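Local coordinates for nitrogenase molybdenum-iron protein alpha chain (Clostridium pasteurianum, PDB 4WES) that forms, with the beta chain, the component of nitrogenase that reduces dinitrogen to ammonium, carrying an iron-molybdenum-sulfur cofactor and sharing an [8Fe-7S] cluster, at residues L229-Y234 / A317-A322; G429-M434 / T438-D443; G475-Q480 / N505-P510. All coordinates share one frame; numbering follows the deposited sequence. Where two conformers were deposited one is given.

Contact 1. Residues L229-Y234 / A317-A322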
ATOM      1  N   LEU A 229       3.391  40.032 -10.717  1.00 11.44           N
ATOM      2  CA  LEU A 229       3.844  41.015 -11.705  1.00 11.01           C
ATOM      3  C   LEU A 229       2.733  41.318 -12.697  1.00 11.53           C
ATOM      4  O   LEU A 229       2.517  42.493 -13.066  1.00 12.18           O
ATOM      5  CB  LEU A 229       5.090  40.492 -12.429  1.00 11.08           C
ATOM      6  CG  LEU A 229       6.341  40.395 -11.565  1.00 11.56           C
ATOM      7  CD1 LEU A 229       7.459  39.663 -12.296  1.00 15.72           C
ATOM      8  CD2 LEU A 229       6.782  41.758 -11.096  1.00 14.13           C
ATOM      9  N   GLU A 230       2.037  40.285 -13.154  1.00 11.77           N
ATOM     10  CA  GLU A 230       0.961  40.494 -14.113  1.00 12.94           C
ATOM     11  C   GLU A 230      -0.228  41.231 -13.470  1.00 12.61           C
ATOM     12  O   GLU A 230      -0.882  42.052 -14.160  1.00 14.31           O
ATOM     13  CB  GLU A 230       0.550  39.142 -14.722  1.00 13.57           C
ATOM     14  CG  GLU A 230       1.658  38.635 -15.643  1.00 15.27           C
ATOM     15  CD  GLU A 230       1.526  37.201 -16.143  1.00 18.17           C
ATOM     16  OE1 GLU A 230       2.310  36.858 -17.071  1.00 22.02           O
ATOM     17  OE2 GLU A 230       0.662  36.409 -15.685  1.00 23.75           O
ATOM     18  N   LYS A 231      -0.509  40.997 -12.190  1.00 13.15           N
ATOM     19  CA  LYS A 231      -1.556  41.757 -11.500  1.00 14.78           C
ATOM     20  C   LYS A 231      -1.248  43.264 -11.473  1.00 13.68           C
ATOM     21  O   LYS A 231      -2.158  44.089 -11.612  1.00 15.62           O
ATOM     22  CB  LYS A 231      -1.712  41.293 -10.037  1.00 16.83           C
ATOM     23  CG  LYS A 231      -2.612  40.128  -9.770  1.00 23.70           C
ATOM     24  CD  LYS A 231      -2.557  39.750  -8.288  1.00 26.96           C
ATOM     25  CE  LYS A 231      -3.326  40.729  -7.446  1.00 24.06           C
ATOM     26  NZ  LYS A 231      -3.628  40.123  -6.121  1.00 22.26           N
ATOM     27  N   ILE A 232       0.023  43.611 -11.324  1.00 12.79           N
ATOM     28  CA  ILE A 232       0.403  45.012 -11.288  1.00 13.28           C
ATOM     29  C   ILE A 232       0.297  45.629 -12.692  1.00 14.60           C
ATOM     30  O   ILE A 232      -0.006  46.842 -12.836  1.00 16.59           O
ATOM     31  CB  ILE A 232       1.810  45.155 -10.706  1.00 14.08           C
ATOM     32  CG1 ILE A 232       1.780  44.766  -9.223  1.00 14.59           C
ATOM     33  CG2 ILE A 232       2.313  46.564 -10.899  1.00 14.90           C
ATOM     34  CD1 ILE A 232       3.142  44.535  -8.615  1.00 15.44           C
ATOM     35  N   GLY A 233       0.554  44.813 -13.715  1.00 13.62           N
ATOM     36  CA  GLY A 233       0.425  45.282 -15.097  1.00 15.38           C
ATOM     37  C   GLY A 233       1.649  45.096 -15.961  1.00 13.70           C
ATOM     38  O   GLY A 233       1.635  45.539 -17.119  1.00 15.84           O
ATOM     39  N   TYR A 234       2.690  44.460 -15.461  1.00 12.69           N
ATOM     40  CA  TYR A 234       3.848  44.182 -16.297  1.00 12.27           C
ATOM     41  C   TYR A 234       3.557  43.093 -17.307  1.00 12.55           C
ATOM     42  O   TYR A 234       2.721  42.198 -17.070  1.00 14.05           O
ATOM     43  CB  TYR A 234       5.038  43.743 -15.438  1.00 12.24           C
ATOM     44  CG  TYR A 234       5.528  44.835 -14.500  1.00 11.91           C
ATOM     45  CD1 TYR A 234       6.277  45.916 -14.981  1.00 13.45           C
ATOM     46  CD2 TYR A 234       5.230  44.804 -13.145  1.00 12.21           C
ATOM     47  CE1 TYR A 234       6.719  46.925 -14.147  1.00 13.03           C
ATOM     48  CE2 TYR A 234       5.660  45.805 -12.302  1.00 12.01           C
ATOM     49  CZ  TYR A 234       6.393  46.871 -12.795  1.00 12.80           C
ATOM     50  OH  TYR A 234       6.839  47.867 -11.972  1.00 14.33           O
ATOM     51  N   ALA A 317      -0.363  45.832  -0.751  1.00 14.45           N
ATOM     52  CA  ALA A 317      -1.207  45.881   0.428  1.00 14.73           C
ATOM     53  C   ALA A 317      -2.186  44.707   0.486  1.00 14.79           C
ATOM     54  O   ALA A 317      -2.374  44.111   1.559  1.00 15.64           O
ATOM     55  CB  ALA A 317      -1.962  47.191   0.474  1.00 16.26           C
ATOM     56  N   GLU A 318      -2.780  44.354  -0.660  1.00 14.00           N
ATOM     57  CA  GLU A 318      -3.758  43.283  -0.650  1.00 15.55           C
ATOM     58  C   GLU A 318      -3.085  41.924  -0.423  1.00 14.54           C
ATOM     59  O   GLU A 318      -3.611  41.053   0.281  1.00 15.23           O
ATOM     60  CB  GLU A 318      -4.633  43.260  -1.890  1.00 23.55           C
ATOM     61  CG  GLU A 318      -4.045  42.717  -3.122  1.00 26.98           C
ATOM     62  CD  GLU A 318      -4.936  42.961  -4.305  1.00 29.60           C
ATOM     63  OE1 GLU A 318      -5.999  43.590  -4.151  1.00 42.93           O
ATOM     64  OE2 GLU A 318      -4.550  42.567  -5.390  1.00 27.12           O
ATOM     65  N   GLU A 319      -1.914  41.716  -1.035  1.00 13.34           N
ATOM     66  CA  GLU A 319      -1.190  40.459  -0.873  1.00 13.27           C
ATOM     67  C   GLU A 319      -0.744  40.263   0.588  1.00 12.86           C
ATOM     68  O   GLU A 319      -0.868  39.174   1.158  1.00 13.37           O
ATOM     69  CB  GLU A 319      -0.004  40.426  -1.822  1.00 13.06           C
ATOM     70  CG  GLU A 319      -0.362  40.302  -3.302  1.00 13.97           C
ATOM     71  CD  GLU A 319      -0.891  38.938  -3.709  1.00 15.14           C
ATOM     72  OE1 GLU A 319      -0.486  37.902  -3.112  1.00 16.48           O
ATOM     73  OE2 GLU A 319      -1.611  38.871  -4.726  1.00 17.78           O
ATOM     74  N   ILE A 320      -0.243  41.330   1.205  1.00 11.77           N
ATOM     75  CA  ILE A 320       0.213  41.235   2.586  1.00 12.85           C
ATOM     76  C   ILE A 320      -0.989  41.037   3.506  1.00 13.11           C
ATOM     77  O   ILE A 320      -0.940  40.211   4.430  1.00 13.34           O
ATOM     78  CB  ILE A 320       1.053  42.445   2.979  1.00 13.76           C
ATOM     79  CG1 ILE A 320       2.395  42.397   2.244  1.00 15.04           C
ATOM     80  CG2 ILE A 320       1.245  42.501   4.507  1.00 16.11           C
ATOM     81  CD1 ILE A 320       3.307  43.557   2.516  1.00 17.25           C
ATOM     82  N   ALA A 321      -2.071  41.759   3.257  1.00 13.78           N
ATOM     83  CA  ALA A 321      -3.245  41.589   4.119  1.00 14.71           C
ATOM     84  C   ALA A 321      -3.722  40.151   4.127  1.00 14.28           C
ATOM     85  O   ALA A 321      -4.165  39.652   5.160  1.00 16.31           O
ATOM     86  CB  ALA A 321      -4.361  42.551   3.730  1.00 16.36           C
ATOM     87  N   ALA A 322      -3.646  39.480   2.990  1.00 13.45           N
ATOM     88  CA  ALA A 322      -4.127  38.124   2.870  1.00 14.06           C
ATOM     89  C   ALA A 322      -3.291  37.111   3.660  1.00 14.90           C
ATOM     90  O   ALA A 322      -3.787  36.041   3.990  1.00 17.15           O
ATOM     91  CB  ALA A 322      -4.189  37.699   1.420  1.00 15.17           C
TER
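The carboxylates of Glu-318 and Glu-319 are the two flat groups here, and both offer OE2, met on the anti side, to the ammonium of Lys-231. For Glu-319 the lysine nitrogen stays fairly near the carboxylate plane, 18° out of it; for Glu-318 it stands well above the plane, at 35°. The bonds are short, 2.7 Å from Lys-231 NZ to Glu-318 OE2 and 2.8 Å from Lys-231 NZ to Glu-319 OE2, and both are salt bridges. They differ in how they leave the ammonium. Glu-318 OE2 sits beside the C-N bond, 3.0 Å from Lys-231 CE, so this bond, though short, is poorly aimed for an N-H; Glu-319 OE2 lies 3.7 Å from Lys-231 CE, close to a tetrahedral N-H direction. The lysine comes from the opposite direction to both glutamates. Glu-318 reaches it with CG tucked between its backbone N and carbonyl carbon (chi1 77°) and the chain straight beyond; Glu-319 bends at chi2.

The long Lys-231 side chain, bent at chi3, and the glutamates span the 10.7 Å between Lys-231 CA and Glu-319 CA, bridging two helices. Helix 221-232 is the crossover helix between parallel strands 209-215 and 235-239, and it ends here in a Schellman motif. Gly-233, with positive phi, is the C-prime residue, and Tyr-234 N turns back 3.1 Å to Leu-229 O. Helix 306-334 runs past that end. Elsewhere on the same turn, Ile-232 packs on Leu-308, Thr-312 and Val-315 of the long helix, and Arg-311 donates to the carbonyl of Lys-231. Glu-319 is buried, and its OE2 also pairs with Arg-227, so two cations probably stabilise its negative charge, whereas Glu-318 is solvent-exposed.

Contact 2. Residues G429-M434 / T438-D443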
ATOM      1  N   GLY A 429      26.044  41.972  -2.612  1.00 13.33           N
ATOM      2  CA  GLY A 429      26.609  40.736  -2.108  1.00 12.28           C
ATOM      3  C   GLY A 429      26.060  40.342  -0.752  1.00 12.23           C
ATOM      4  O   GLY A 429      25.391  41.122  -0.054  1.00 13.04           O
ATOM      5  N   MET A 430      26.335  39.111  -0.362  1.00 10.85           N
ATOM      6  CA  MET A 430      25.728  38.533   0.837  1.00 11.81           C
ATOM      7  C   MET A 430      26.266  39.105   2.136  1.00 11.42           C
ATOM      8  O   MET A 430      25.505  39.320   3.075  1.00 12.32           O
ATOM      9  CB  MET A 430      25.908  37.024   0.788  1.00 10.95           C
ATOM     10  CG  MET A 430      25.302  36.297   1.991  1.00 11.48           C
ATOM     11  SD  MET A 430      25.169  34.521   1.760  1.00 10.91           S
ATOM     12  CE  MET A 430      26.885  34.012   1.910  1.00 12.49           C
ATOM     13  N   MET A 431      27.575  39.344   2.203  1.00 11.55           N
ATOM     14  CA  MET A 431      28.187  39.760   3.459  0.53 13.05           C
ATOM     15  C   MET A 431      27.513  41.049   4.007  1.00 13.23           C
ATOM     16  O   MET A 431      27.297  41.189   5.219  1.00 14.03           O
ATOM     17  CB  MET A 431      29.700  39.923   3.245  0.53 15.70           C
ATOM     18  CG  MET A 431      30.586  39.763   4.470  0.53 16.45           C
ATOM     19  SD  MET A 431      32.292  39.903   3.907  0.53 26.92           S
ATOM     20  CE  MET A 431      32.706  38.317   3.136  0.53 18.88           C
ATOM     21  N   LYS A 432      27.204  41.987   3.108  1.00 13.92           N
ATOM     22  CA  LYS A 432      26.625  43.269   3.510  1.00 14.87           C
ATOM     23  C   LYS A 432      25.364  43.066   4.319  1.00 15.06           C
ATOM     24  O   LYS A 432      25.075  43.860   5.235  1.00 18.26           O
ATOM     25  CB  LYS A 432      26.320  44.155   2.317  1.00 18.64           C
ATOM     26  CG  LYS A 432      27.419  45.137   1.966  1.00 34.60           C
ATOM     27  CD  LYS A 432      28.017  44.854   0.602  1.00 61.19           C
ATOM     28  CE  LYS A 432      28.521  46.077  -0.142  1.00 75.78           C
ATOM     29  NZ  LYS A 432      28.813  45.650  -1.528  1.00130.39           N
ATOM     30  N   GLU A 433      24.600  42.026   3.989  1.00 13.56           N
ATOM     31  CA  GLU A 433      23.316  41.806   4.635  1.00 14.85           C
ATOM     32  C   GLU A 433      23.436  41.103   5.981  1.00 13.94           C
ATOM     33  O   GLU A 433      22.519  41.159   6.790  1.00 17.46           O
ATOM     34  CB  GLU A 433      22.411  41.004   3.684  1.00 16.41           C
ATOM     35  CG  GLU A 433      20.972  40.891   4.146  1.00 16.80           C
ATOM     36  CD  GLU A 433      19.995  40.628   3.027  1.00 15.94           C
ATOM     37  OE1 GLU A 433      20.288  40.999   1.882  1.00 18.50           O
ATOM     38  OE2 GLU A 433      18.929  40.081   3.347  1.00 16.59           O
ATOM     39  N   MET A 434      24.558  40.444   6.237  1.00 13.22           N
ATOM     40  CA  MET A 434      24.743  39.663   7.452  1.00 13.13           C
ATOM     41  C   MET A 434      25.092  40.569   8.631  1.00 14.81           C
ATOM     42  O   MET A 434      25.625  41.663   8.483  1.00 17.03           O
ATOM     43  CB  MET A 434      25.859  38.665   7.243  1.00 13.06           C
ATOM     44  CG  MET A 434      25.472  37.638   6.187  1.00 13.00           C
ATOM     45  SD  MET A 434      26.762  36.446   5.763  1.00 13.43           S
ATOM     46  CE  MET A 434      26.897  35.522   7.284  1.00 13.79           C
ATOM     47  N   THR A 438      29.111  37.247  12.541  1.00 13.45           N
ATOM     48  CA  THR A 438      28.739  36.076  11.759  1.00 12.87           C
ATOM     49  C   THR A 438      29.925  35.557  10.938  1.00 12.78           C
ATOM     50  O   THR A 438      30.916  36.262  10.734  1.00 14.32           O
ATOM     51  CB  THR A 438      27.511  36.396  10.871  1.00 14.31           C
ATOM     52  OG1 THR A 438      27.827  37.442   9.961  1.00 15.66           O
ATOM     53  CG2 THR A 438      26.315  36.718  11.738  1.00 17.37           C
ATOM     54  N   ILE A 439      29.793  34.327  10.462  1.00 11.96           N
ATOM     55  CA  ILE A 439      30.857  33.685   9.741  1.00 11.98           C
ATOM     56  C   ILE A 439      30.403  33.237   8.363  1.00 11.30           C
ATOM     57  O   ILE A 439      29.280  32.771   8.185  1.00 11.66           O
ATOM     58  CB  ILE A 439      31.448  32.511  10.563  1.00 13.40           C
ATOM     59  CG1 ILE A 439      32.770  31.951  10.006  1.00 14.09           C
ATOM     60  CG2 ILE A 439      30.423  31.424  10.805  1.00 15.33           C
ATOM     61  CD1 ILE A 439      33.497  31.088  11.007  1.00 17.23           C
ATOM     62  N   LEU A 440      31.320  33.383   7.403  1.00 11.17           N
ATOM     63  CA  LEU A 440      31.114  32.927   6.051  1.00 11.03           C
ATOM     64  C   LEU A 440      32.087  31.797   5.768  1.00 11.39           C
ATOM     65  O   LEU A 440      33.263  31.896   6.102  1.00 12.69           O
ATOM     66  CB  LEU A 440      31.345  34.077   5.074  1.00 13.09           C
ATOM     67  CG  LEU A 440      30.274  35.167   5.182  1.00 14.04           C
ATOM     68  CD1 LEU A 440      30.619  36.244   6.183  1.00 14.24           C
ATOM     69  CD2 LEU A 440      29.841  35.743   3.845  1.00 19.14           C
ATOM     70  N   ILE A 441      31.570  30.735   5.123  1.00 10.63           N
ATOM     71  CA  ILE A 441      32.398  29.573   4.792  1.00 10.80           C
ATOM     72  C   ILE A 441      32.166  29.192   3.322  1.00 11.05           C
ATOM     73  O   ILE A 441      31.107  28.678   2.945  1.00 12.28           O
ATOM     74  CB  ILE A 441      32.086  28.348   5.676  1.00 11.03           C
ATOM     75  CG1 ILE A 441      32.183  28.691   7.176  1.00 13.30           C
ATOM     76  CG2 ILE A 441      33.035  27.225   5.296  1.00 12.05           C
ATOM     77  CD1 ILE A 441      31.713  27.566   8.080  1.00 13.52           C
ATOM     78  N   ASP A 442      33.169  29.421   2.496  1.00 10.10           N
ATOM     79  CA  ASP A 442      33.130  29.064   1.086  1.00 10.36           C
ATOM     80  C   ASP A 442      33.529  27.604   0.913  1.00  9.73           C
ATOM     81  O   ASP A 442      34.511  27.136   1.489  1.00 10.92           O
ATOM     82  CB  ASP A 442      34.054  29.979   0.285  1.00 10.31           C
ATOM     83  CG  ASP A 442      34.106  29.635  -1.173  1.00 10.35           C
ATOM     84  OD1 ASP A 442      33.072  29.869  -1.839  1.00 10.56           O
ATOM     85  OD2 ASP A 442      35.150  29.121  -1.623  1.00 11.27           O
ATOM     86  N   ASP A 443      32.777  26.881   0.073  1.00  9.37           N
ATOM     87  CA  ASP A 443      33.015  25.455  -0.164  1.00  9.58           C
ATOM     88  C   ASP A 443      33.095  24.713   1.175  1.00  9.50           C
ATOM     89  O   ASP A 443      33.997  23.912   1.427  1.00 10.92           O
ATOM     90  CB  ASP A 443      34.259  25.230  -1.034  1.00 10.29           C
ATOM     91  CG  ASP A 443      34.347  23.837  -1.674  1.00  9.75           C
ATOM     92  OD1 ASP A 443      33.407  23.018  -1.591  1.00 10.49           O
ATOM     93  OD2 ASP A 443      35.447  23.559  -2.257  1.00 10.99           O
TER
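Met-434 lies across Leu-440, its sulfur over the branched end of the leucine: Met-434 SD is 3.7 Å from Leu-440 CD2 and 3.8 Å from Leu-440 CG. The methionine runs out straight as far as the sulfur, then bends at chi3 (67°), which turns the methyl back towards Thr-438. There Met-434 CE meets the hydroxyl of Thr-438, 3.4 Å from OG1, and it also touches the backbone, 3.7 Å from Ile-439 O. The threonine hydroxyl has a polar partner of its own in the carbonyl of His-435, within the tight connection between the two segments, so the methyl simply packs against a group already bonded.

Two further methionines come to the same leucine. Met-430, whose side chain is about 10 Å from the iron-molybdenum cofactor, slides past it in the opposite direction and brings its methyl to the same branch, Met-430 CE to Leu-440 CD2 being 3.9 Å. Met-431 touches at two points, CG 3.9 Å from Leu-440 CD1 and CE 3.9 Å from Leu-440 CD2; it has two conformers, so this detail holds for the one described and is less certain. All three methionines thus reach CD2, while CD1 lies against Met-431 CG and Met-434 SD. The contact is buried and mainly apolar packing, with long, bendable thioethers fitted round one branched side chain.

The short, weakly bonded helix 430-433 is steadied at its end by Lys-28, which donates to the carbonyls of Met-431 and Met-434. Ile-439 points away from the methionines, whereas Leu-440 points towards them, in the alternation expected of a strand. This is a helix packed by a tight connection onto the strand that follows it: strand 439-441 lies in the mixed sheet between parallel strand 361-367 and antiparallel strand 25-27.

Contact 3. Residues G475-Q480 / N505-P510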
ATOM      1  N   GLY A 475      20.150  15.302  15.373  1.00 10.29           N
ATOM      2  CA  GLY A 475      19.062  15.899  16.119  1.00 10.96           C
ATOM      3  C   GLY A 475      18.783  17.353  15.807  1.00 10.98           C
ATOM      4  O   GLY A 475      18.126  18.022  16.603  1.00 13.33           O
ATOM      5  N   VAL A 476      19.250  17.850  14.656  1.00  9.55           N
ATOM      6  CA  VAL A 476      19.031  19.242  14.236  1.00  9.53           C
ATOM      7  C   VAL A 476      18.238  19.243  12.934  1.00  9.12           C
ATOM      8  O   VAL A 476      18.535  18.495  12.015  1.00  9.19           O
ATOM      9  CB  VAL A 476      20.390  19.946  14.032  1.00 10.02           C
ATOM     10  CG1 VAL A 476      20.243  21.340  13.461  1.00 10.61           C
ATOM     11  CG2 VAL A 476      21.170  19.965  15.355  1.00 13.03           C
ATOM     12  N   LEU A 477      17.230  20.117  12.854  1.00  8.94           N
ATOM     13  CA  LEU A 477      16.441  20.238  11.650  1.00  8.43           C
ATOM     14  C   LEU A 477      17.274  20.747  10.482  1.00  8.07           C
ATOM     15  O   LEU A 477      18.011  21.728  10.609  1.00  9.14           O
ATOM     16  CB  LEU A 477      15.305  21.232  11.887  1.00  8.91           C
ATOM     17  CG  LEU A 477      14.381  21.471  10.702  1.00  8.77           C
ATOM     18  CD1 LEU A 477      13.575  20.235  10.367  1.00  9.67           C
ATOM     19  CD2 LEU A 477      13.472  22.666  10.954  1.00 10.39           C
ATOM     20  N   SER A 478      17.107  20.088   9.325  1.00  7.88           N
ATOM     21  CA  SER A 478      17.688  20.597   8.094  1.00  7.91           C
ATOM     22  C   SER A 478      16.650  20.629   7.000  1.00  8.50           C
ATOM     23  O   SER A 478      16.206  19.579   6.546  1.00 11.00           O
ATOM     24  CB  SER A 478      18.899  19.756   7.648  1.00  8.14           C
ATOM     25  OG  SER A 478      19.450  20.269   6.449  1.00  8.86           O
ATOM     26  N   LYS A 479      16.278  21.817   6.555  1.00  8.10           N
ATOM     27  CA  LYS A 479      15.407  21.960   5.395  1.00  7.75           C
ATOM     28  C   LYS A 479      16.244  22.290   4.183  1.00  7.55           C
ATOM     29  O   LYS A 479      17.186  23.093   4.234  1.00  8.81           O
ATOM     30  CB  LYS A 479      14.320  23.008   5.651  1.00  9.17           C
ATOM     31  CG  LYS A 479      13.240  22.535   6.644  1.00  9.72           C
ATOM     32  CD  LYS A 479      12.493  21.317   6.168  1.00 10.95           C
ATOM     33  CE  LYS A 479      11.312  20.890   7.014  1.00 10.95           C
ATOM     34  NZ  LYS A 479      10.630  19.730   6.381  1.00 12.98           N
ATOM     35  N   GLN A 480      15.885  21.665   3.064  1.00  7.25           N
ATOM     36  CA  GLN A 480      16.612  21.809   1.810  1.00  7.43           C
ATOM     37  C   GLN A 480      16.227  23.115   1.088  1.00  7.46           C
ATOM     38  O   GLN A 480      15.060  23.353   0.781  1.00  8.85           O
ATOM     39  CB  GLN A 480      16.263  20.656   0.891  1.00  7.34           C
ATOM     40  CG  GLN A 480      16.657  19.291   1.424  1.00  7.85           C
ATOM     41  CD  GLN A 480      16.356  18.205   0.427  1.00  7.03           C
ATOM     42  OE1 GLN A 480      16.987  18.122  -0.638  1.00  8.16           O
ATOM     43  NE2 GLN A 480      15.356  17.380   0.712  1.00  7.87           N
ATOM     44  N   ASN A 505       6.420  23.443  10.865  1.00  8.12           N
ATOM     45  CA  ASN A 505       6.126  22.024  10.979  1.00  8.60           C
ATOM     46  C   ASN A 505       7.398  21.212  11.278  1.00  8.54           C
ATOM     47  O   ASN A 505       7.365  20.219  12.016  1.00  9.19           O
ATOM     48  CB  ASN A 505       5.452  21.510   9.705  1.00  8.35           C
ATOM     49  CG  ASN A 505       4.013  21.929   9.575  1.00  9.76           C
ATOM     50  OD1 ASN A 505       3.470  22.545  10.477  1.00 11.48           O
ATOM     51  ND2 ASN A 505       3.386  21.565   8.453  1.00 10.74           N
ATOM     52  N   GLY A 506       8.516  21.589  10.648  1.00  8.11           N
ATOM     53  CA  GLY A 506       9.768  20.902  10.900  1.00  8.49           C
ATOM     54  C   GLY A 506      10.260  21.059  12.324  1.00  8.59           C
ATOM     55  O   GLY A 506      10.638  20.076  12.978  1.00  9.69           O
ATOM     56  N   ILE A 507      10.256  22.292  12.831  1.00  8.52           N
ATOM     57  CA  ILE A 507      10.776  22.553  14.148  1.00 10.44           C
ATOM     58  C   ILE A 507       9.970  21.833  15.213  1.00 10.45           C
ATOM     59  O   ILE A 507      10.548  21.332  16.176  1.00 12.07           O
ATOM     60  CB  ILE A 507      10.785  24.077  14.431  1.00 10.43           C
ATOM     61  CG1 ILE A 507      11.833  24.812  13.592  1.00 11.60           C
ATOM     62  CG2 ILE A 507      10.969  24.393  15.912  1.00 11.69           C
ATOM     63  CD1 ILE A 507      13.286  24.538  13.938  1.00 13.62           C
ATOM     64  N   TYR A 508       8.663  21.788  15.040  1.00  9.93           N
ATOM     65  CA  TYR A 508       7.735  21.282  16.067  1.00 10.97           C
ATOM     66  C   TYR A 508       7.349  19.818  15.870  1.00 10.11           C
ATOM     67  O   TYR A 508       6.492  19.300  16.593  1.00 11.46           O
ATOM     68  CB  TYR A 508       6.522  22.229  16.179  1.00 10.25           C
ATOM     69  CG  TYR A 508       6.925  23.545  16.786  1.00 10.70           C
ATOM     70  CD1 TYR A 508       6.892  23.740  18.137  1.00 15.79           C
ATOM     71  CD2 TYR A 508       7.332  24.608  16.013  1.00 10.75           C
ATOM     72  CE1 TYR A 508       7.264  24.932  18.707  1.00 16.81           C
ATOM     73  CE2 TYR A 508       7.736  25.791  16.569  1.00 10.93           C
ATOM     74  CZ  TYR A 508       7.699  25.966  17.926  1.00 13.22           C
ATOM     75  OH  TYR A 508       8.082  27.156  18.512  1.00 16.30           O
ATOM     76  N   THR A 509       8.032  19.122  14.964  1.00  8.97           N
ATOM     77  CA  THR A 509       7.839  17.666  14.835  1.00  9.38           C
ATOM     78  C   THR A 509       8.160  16.986  16.171  1.00  8.78           C
ATOM     79  O   THR A 509       9.251  17.133  16.706  1.00  9.09           O
ATOM     80  CB  THR A 509       8.760  17.152  13.718  1.00  9.37           C
ATOM     81  OG1 THR A 509       8.269  17.631  12.451  1.00  9.27           O
ATOM     82  CG2 THR A 509       8.809  15.649  13.650  1.00  9.44           C
ATOM     83  N   PRO A 510       7.221  16.199  16.726  1.00  8.64           N
ATOM     84  CA  PRO A 510       7.452  15.661  18.084  1.00  8.45           C
ATOM     85  C   PRO A 510       8.646  14.749  18.208  1.00  8.68           C
ATOM     86  O   PRO A 510       9.237  14.681  19.296  1.00  9.23           O
ATOM     87  CB  PRO A 510       6.135  14.970  18.402  1.00  9.30           C
ATOM     88  CG  PRO A 510       5.114  15.743  17.622  1.00  9.61           C
ATOM     89  CD  PRO A 510       5.817  16.046  16.322  1.00  9.45           C
TER
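Leu-477 and Ile-507 meet methyl to methyl, their chains crossing at about a right angle, with Leu-477 CD2 3.5 Å from Ile-507 CD1. The leucine gets there by standing straight out from its extended backbone: CG is opposite the backbone N (chi1 180°), and chi2 at 67° spreads its two methyls over the last turn of helix 492-507. CD2 goes to the isoleucine, while CD1 settles against the backbone of Gly-506, 3.9 Å from its CA. Ile-507 sets out along the flank, and a second turn at chi2 (-69°) swings CD1 round to the leucine.

Gly-506 presents bare backbone to the loop. Lys-479 uses this too: one bend at chi2, then an extended chain, puts its aliphatic part over the helix, Lys-479 CE lying 4.2 Å from Gly-506 CA. Just beyond, the Thr-509 hydroxyl donates to the Asn-505 carbonyl, 2.8 Å from OG1 to O, and ties the departing chain back to the helix end.

Segment 475-480 is extended and bonds through its backbone to Phe-461 and Ala-463, while Gln-307 of the beta chain packs on Lys-479 and Thr-509. The setting is thus the margin of the mixed sheet at the alpha-beta interface, where the C-terminal end of helix 492-507 packs on the loop leading to His-482, a ligand of the iron-molybdenum cofactor.

In the fold
The three contacts are in sequence order and do not interleave. The centre of contact 1 is about 32 Å from the centres of both others, and the centres of contacts 2 and 3 are about 24 Å apart; none touches another. The mixed sheet relates them. Helix 306-334, half of contact 1, leads into its strand 338-343; contact 2 includes strand 439-441; contact 3 lies beside outer strand 460-462. Phe-493 of helix 492-507, whose end forms contact 3, also packs on Glu-319 of contact 1. Helix 306-334 thus joins the four-stranded parallel sheet of 209-215, 235-239, 257-260 and 281-283 to the mixed one. Cys-262 follows strand 257-260 and His-482 comes after strand 460-462, so the cofactor draws ligands from both regions.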